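Local coordinates for UPF0311 protein CA_C3321 (Clostridium acetobutylicum ATCC 824, PDB 3G7G), which is of unknown function but belongs to the UPF0311 (DUF3237) family and folds into a closed antiparallel beta barrel, at residues I19-I25 against Q37-S43; V14-T18 against K45-F51. All coordinates share one frame; numbering follows the deposited sequence.

Interaction 1: I19-I25 against Q37-S43; sequences ITVDKPI and QLIPIIS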
# COMPACT_ATOMS: atom_id res chain seq x y z
N ILE A 19 -16.39 -11.68 15.53
CA ILE A 19 -16.55 -10.24 15.64
C ILE A 19 -18.01 -9.82 15.52
O ILE A 19 -18.71 -10.24 14.62
CB ILE A 19 -15.78 -9.53 14.48
CG1 ILE A 19 -14.27 -9.68 14.66
CG2 ILE A 19 -16.11 -8.07 14.44
CD1 ILE A 19 -13.47 -9.27 13.44
N THR A 20 -18.43 -8.93 16.41
CA THR A 20 -19.70 -8.23 16.31
C THR A 20 -19.42 -6.87 15.68
O THR A 20 -18.56 -6.13 16.14
CB THR A 20 -20.35 -8.05 17.70
OG1 THR A 20 -20.49 -9.33 18.34
CG2 THR A 20 -21.71 -7.40 17.62
N VAL A 21 -20.16 -6.55 14.64
CA VAL A 21 -20.03 -5.26 13.97
C VAL A 21 -21.30 -4.43 14.11
O VAL A 21 -22.41 -4.98 14.20
CB VAL A 21 -19.72 -5.43 12.47
CG1 VAL A 21 -18.40 -6.16 12.27
CG2 VAL A 21 -20.86 -6.14 11.76
N ASP A 22 -21.14 -3.11 14.11
CA ASP A 22 -22.28 -2.20 14.08
C ASP A 22 -22.86 -2.13 12.65
O ASP A 22 -22.40 -2.81 11.71
CB ASP A 22 -21.85 -0.82 14.57
CG ASP A 22 -22.93 -0.10 15.37
OD1 ASP A 22 -24.12 -0.21 15.02
OD2 ASP A 22 -22.57 0.58 16.35
N LYS A 23 -23.90 -1.32 12.49
CA LYS A 23 -24.47 -1.07 11.18
C LYS A 23 -23.47 -0.28 10.34
O LYS A 23 -22.73 0.53 10.89
CB LYS A 23 -25.79 -0.29 11.30
CG LYS A 23 -25.66 1.19 11.69
CD LYS A 23 -27.06 1.93 11.80
CE LYS A 23 -27.95 1.70 10.57
NZ LYS A 23 -29.10 2.68 10.45
N PRO A 24 -23.45 -0.51 9.01
CA PRO A 24 -22.55 0.20 8.12
C PRO A 24 -22.73 1.70 8.20
O PRO A 24 -23.85 2.15 8.40
CB PRO A 24 -23.01 -0.24 6.74
CG PRO A 24 -23.65 -1.56 6.97
CD PRO A 24 -24.29 -1.47 8.28
N ILE A 25 -21.64 2.45 8.05
CA ILE A 25 -21.70 3.88 7.83
C ILE A 25 -21.55 4.06 6.34
O ILE A 25 -20.44 4.02 5.81
CB ILE A 25 -20.62 4.65 8.59
CG1 ILE A 25 -20.74 4.40 10.08
CG2 ILE A 25 -20.76 6.16 8.32
CD1 ILE A 25 -19.50 4.76 10.88
N GLN A 37 -18.49 2.04 2.35
CA GLN A 37 -19.00 2.13 3.70
C GLN A 37 -17.92 1.78 4.71
O GLN A 37 -17.03 1.00 4.41
CB GLN A 37 -20.19 1.16 3.89
CG GLN A 37 -19.99 -0.11 3.14
CD GLN A 37 -21.11 -1.10 3.30
OE1 GLN A 37 -22.27 -0.72 3.41
NE2 GLN A 37 -20.75 -2.39 3.31
N LEU A 38 -18.07 2.32 5.92
CA LEU A 38 -17.20 2.01 7.06
C LEU A 38 -17.99 1.19 8.09
O LEU A 38 -19.07 1.60 8.52
CB LEU A 38 -16.71 3.29 7.71
CG LEU A 38 -16.04 4.29 6.78
CD1 LEU A 38 -15.75 5.62 7.50
CD2 LEU A 38 -14.77 3.65 6.22
N ILE A 39 -17.46 0.02 8.44
CA ILE A 39 -18.10 -0.87 9.39
C ILE A 39 -17.35 -0.85 10.72
O ILE A 39 -16.21 -1.32 10.80
CB ILE A 39 -18.15 -2.32 8.90
CG1 ILE A 39 -18.65 -2.37 7.46
CG2 ILE A 39 -19.02 -3.17 9.86
CD1 ILE A 39 -20.09 -2.31 7.33
N PRO A 40 -17.96 -0.26 11.77
CA PRO A 40 -17.35 -0.31 13.10
C PRO A 40 -17.36 -1.72 13.66
O PRO A 40 -18.30 -2.47 13.39
CB PRO A 40 -18.21 0.65 13.94
CG PRO A 40 -18.98 1.48 12.93
CD PRO A 40 -19.19 0.55 11.77
N ILE A 41 -16.30 -2.08 14.39
CA ILE A 41 -16.20 -3.38 15.06
C ILE A 41 -16.54 -3.13 16.53
O ILE A 41 -15.80 -2.46 17.23
CB ILE A 41 -14.80 -4.03 14.87
CG1 ILE A 41 -14.53 -4.27 13.37
CG2 ILE A 41 -14.73 -5.38 15.61
CD1 ILE A 41 -13.00 -4.37 12.98
N ILE A 42 -17.68 -3.62 17.01
CA ILE A 42 -18.08 -3.34 18.40
C ILE A 42 -17.19 -4.14 19.35
O ILE A 42 -16.74 -3.65 20.37
CB ILE A 42 -19.56 -3.69 18.67
CG1 ILE A 42 -20.50 -2.91 17.74
CG2 ILE A 42 -19.92 -3.39 20.14
CD1 ILE A 42 -21.93 -3.48 17.71
N SER A 43 -16.95 -5.40 19.01
CA SER A 43 -16.31 -6.30 19.96
C SER A 43 -15.94 -7.55 19.22
O SER A 43 -16.31 -7.72 18.08
CB SER A 43 -17.27 -6.64 21.10
OG SER A 43 -18.38 -7.40 20.61

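Interaction 2: V14-T18 against K45-F51; sequences VFSIT and KVSGNNF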
# COMPACT_ATOMS: atom_id res chain seq x y z
N VAL A 14 -4.22 -20.93 13.29
CA VAL A 14 -3.57 -20.32 14.44
C VAL A 14 -4.57 -19.83 15.48
O VAL A 14 -4.35 -20.04 16.66
CB VAL A 14 -2.55 -19.22 14.03
CG1 VAL A 14 -1.37 -19.86 13.31
CG2 VAL A 14 -3.18 -18.15 13.19
N PHE A 15 -5.66 -19.22 15.05
CA PHE A 15 -6.71 -18.79 15.94
C PHE A 15 -7.90 -18.34 15.10
O PHE A 15 -7.82 -18.28 13.88
CB PHE A 15 -6.25 -17.64 16.86
CG PHE A 15 -5.80 -16.40 16.10
CD1 PHE A 15 -6.66 -15.33 15.93
CD2 PHE A 15 -4.53 -16.31 15.58
CE1 PHE A 15 -6.26 -14.19 15.26
CE2 PHE A 15 -4.11 -15.17 14.89
CZ PHE A 15 -4.98 -14.11 14.74
N SER A 16 -8.99 -18.05 15.78
CA SER A 16 -10.20 -17.50 15.18
C SER A 16 -10.56 -16.24 15.90
O SER A 16 -10.20 -16.05 17.07
CB SER A 16 -11.36 -18.47 15.37
OG SER A 16 -11.06 -19.72 14.81
N ILE A 17 -11.33 -15.40 15.23
CA ILE A 17 -11.96 -14.27 15.91
C ILE A 17 -13.42 -14.27 15.50
O ILE A 17 -13.72 -14.39 14.33
CB ILE A 17 -11.30 -12.92 15.55
CG1 ILE A 17 -9.79 -13.00 15.72
CG2 ILE A 17 -11.85 -11.81 16.44
CD1 ILE A 17 -9.04 -11.72 15.40
N THR A 18 -14.32 -14.18 16.48
CA THR A 18 -15.72 -13.90 16.18
C THR A 18 -15.99 -12.45 16.52
O THR A 18 -15.81 -12.04 17.66
CB THR A 18 -16.66 -14.82 16.95
OG1 THR A 18 -16.31 -16.17 16.65
CG2 THR A 18 -18.11 -14.59 16.54
N LYS A 45 -14.17 -11.82 20.07
CA LYS A 45 -13.52 -12.77 20.92
C LYS A 45 -12.51 -13.56 20.13
O LYS A 45 -12.84 -14.13 19.11
CB LYS A 45 -14.57 -13.71 21.52
CG LYS A 45 -13.95 -14.81 22.35
CD LYS A 45 -15.00 -15.44 23.26
CE LYS A 45 -14.55 -16.77 23.80
NZ LYS A 45 -15.74 -17.45 24.43
N VAL A 46 -11.27 -13.61 20.63
CA VAL A 46 -10.17 -14.28 19.98
C VAL A 46 -9.99 -15.64 20.66
O VAL A 46 -9.95 -15.72 21.89
CB VAL A 46 -8.86 -13.47 20.12
CG1 VAL A 46 -7.71 -14.20 19.42
CG2 VAL A 46 -9.05 -12.04 19.62
N SER A 47 -9.92 -16.70 19.88
CA SER A 47 -9.69 -18.01 20.45
C SER A 47 -8.86 -18.93 19.57
O SER A 47 -8.82 -18.83 18.36
CB SER A 47 -11.03 -18.64 20.87
OG SER A 47 -11.88 -18.80 19.77
N GLY A 48 -8.13 -19.82 20.21
CA GLY A 48 -7.18 -20.68 19.51
C GLY A 48 -6.22 -21.19 20.54
O GLY A 48 -6.12 -20.65 21.64
N ASN A 49 -5.51 -22.26 20.18
CA ASN A 49 -4.64 -22.91 21.13
C ASN A 49 -3.55 -21.95 21.59
O ASN A 49 -2.80 -21.44 20.79
CB ASN A 49 -4.02 -24.17 20.52
CG ASN A 49 -3.27 -24.99 21.55
OD1 ASN A 49 -2.08 -24.77 21.78
ND2 ASN A 49 -3.97 -25.93 22.20
N ASN A 50 -3.50 -21.72 22.90
CA ASN A 50 -2.66 -20.68 23.50
C ASN A 50 -2.77 -19.33 22.80
O ASN A 50 -1.78 -18.61 22.65
CB ASN A 50 -1.19 -21.12 23.57
CG ASN A 50 -0.99 -22.41 24.34
OD1 ASN A 50 -0.38 -23.34 23.84
ND2 ASN A 50 -1.53 -22.48 25.55
N PHE A 51 -3.98 -18.97 22.38
CA PHE A 51 -4.19 -17.71 21.71
C PHE A 51 -5.60 -17.24 21.98
O PHE A 51 -6.46 -17.38 21.12
CB PHE A 51 -3.92 -17.86 20.20
CG PHE A 51 -3.44 -16.61 19.55
CD1 PHE A 51 -2.08 -16.40 19.34
CD2 PHE A 51 -4.35 -15.63 19.14
CE1 PHE A 51 -1.63 -15.24 18.76
CE2 PHE A 51 -3.91 -14.44 18.52
CZ PHE A 51 -2.55 -14.24 18.34
O HOH W 1 -2.50 -21.09 18.09

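Interaction 1: I19-I25 against Q37-S43
Thr-20 to Val-21 and Ile-25 pair with strand 37-43 as two short antiparallel ladders, the strand segments 19-21 and 37-43 running at 128° to each other. Near Thr-20 the register slips by one residue. Thr-20 O faces two amides, taking a bond from Ile-42 N at 2.8 Å and a long, weak one from Ser-43 N, while Thr-20 N returns a bond to Ser-43 O at 3.0 Å. This is a classic beta bulge, a common way of giving extra twist to the long bent strands of a barrel hairpin. Residues 22-24 stay extended but drop out of regular ladder pairing, although Asp-22 N still donates to Pro-40 O. Asp-22 OD1 receives Lys-23 N on its anti lone pair. A second ladder, one residue out of register with the first, begins with reciprocal bonds between Ile-25 and Leu-38. Ile-39 serves both sides of the break: its CG2 meets Val-21 CB at 3.5 Å, whereas a bent outer torsion (chi2 -82°) carries CD1 to within 3.6 Å of Pro-24 CB. Ile-19 CG2 presses tightly on Ile-41 CG2 at 3.2 Å. Ile-25 CD1 slants across to Pro-40 CG; Ile-25 and Leu-38 also pack against a second subunit.

Interaction 2: V14-T18 against K45-F51
Ser-16 and Thr-18 each exchange a pair of backbone hydrogen bonds with the neighbouring strand, to Ser-47 and Lys-45 respectively; Ser-16 N to Ser-47 O, at 2.7 Å, is the shortest and nearly straight (168°). Between these rungs Ile-17 and Val-46 form a non-hydrogen-bonded pair, with Ile-17 CA also lying 3.3 Å from Lys-45 O. The pairing is the open end of a beta hairpin in the barrel. Just beyond it a beta turn, closed by Phe-51 N on Gly-48 O, leads toward strand 53-65. Aromatic packing ties the end of the turn to strand 14-18: the rings of Phe-15 and Phe-51 make an offset stack, centroids 4.3 Å apart and planes at 15°, with Phe-51 CE2 over the centre of the Phe-15 ring. A chi1 of 60° sets Phe-15 CG between its own N and carbonyl carbon, placing the ring over that of Phe-51; Phe-154 also stacks on Phe-15, and the side chains of both Phe-15 and Phe-51 touch Met-134. Among aliphatic contacts, Val-46 CG1 reaches Phe-15 CD1 at 3.8 Å and Val-46 CG2 lies beside Ile-17 CG1. Where direct pairing between the two segments has ended, one water donates to both Val-14 O, at 2.6 Å, and Asn-49 O.

In the fold
Both contacts belong to one beta hairpin, formed by strands 11-30 and 34-47, the first two strands of the eight-stranded antiparallel barrel. Along the chain the order is 14-18, 19-25, 37-43, 45-51, so interaction 1 lies nearer the hairpin turn and interaction 2 nearer its open end, their centres about 20 Å apart. The segments follow on from each other in sequence without further touch between the two contacts. The pair thus illustrates how one long hairpin can serve different neighbours along its length: strand 150-157 flanks strand 11-30 in both, whereas a second subunit packs at interaction 1, and no other chain of the assembly touches interaction 2.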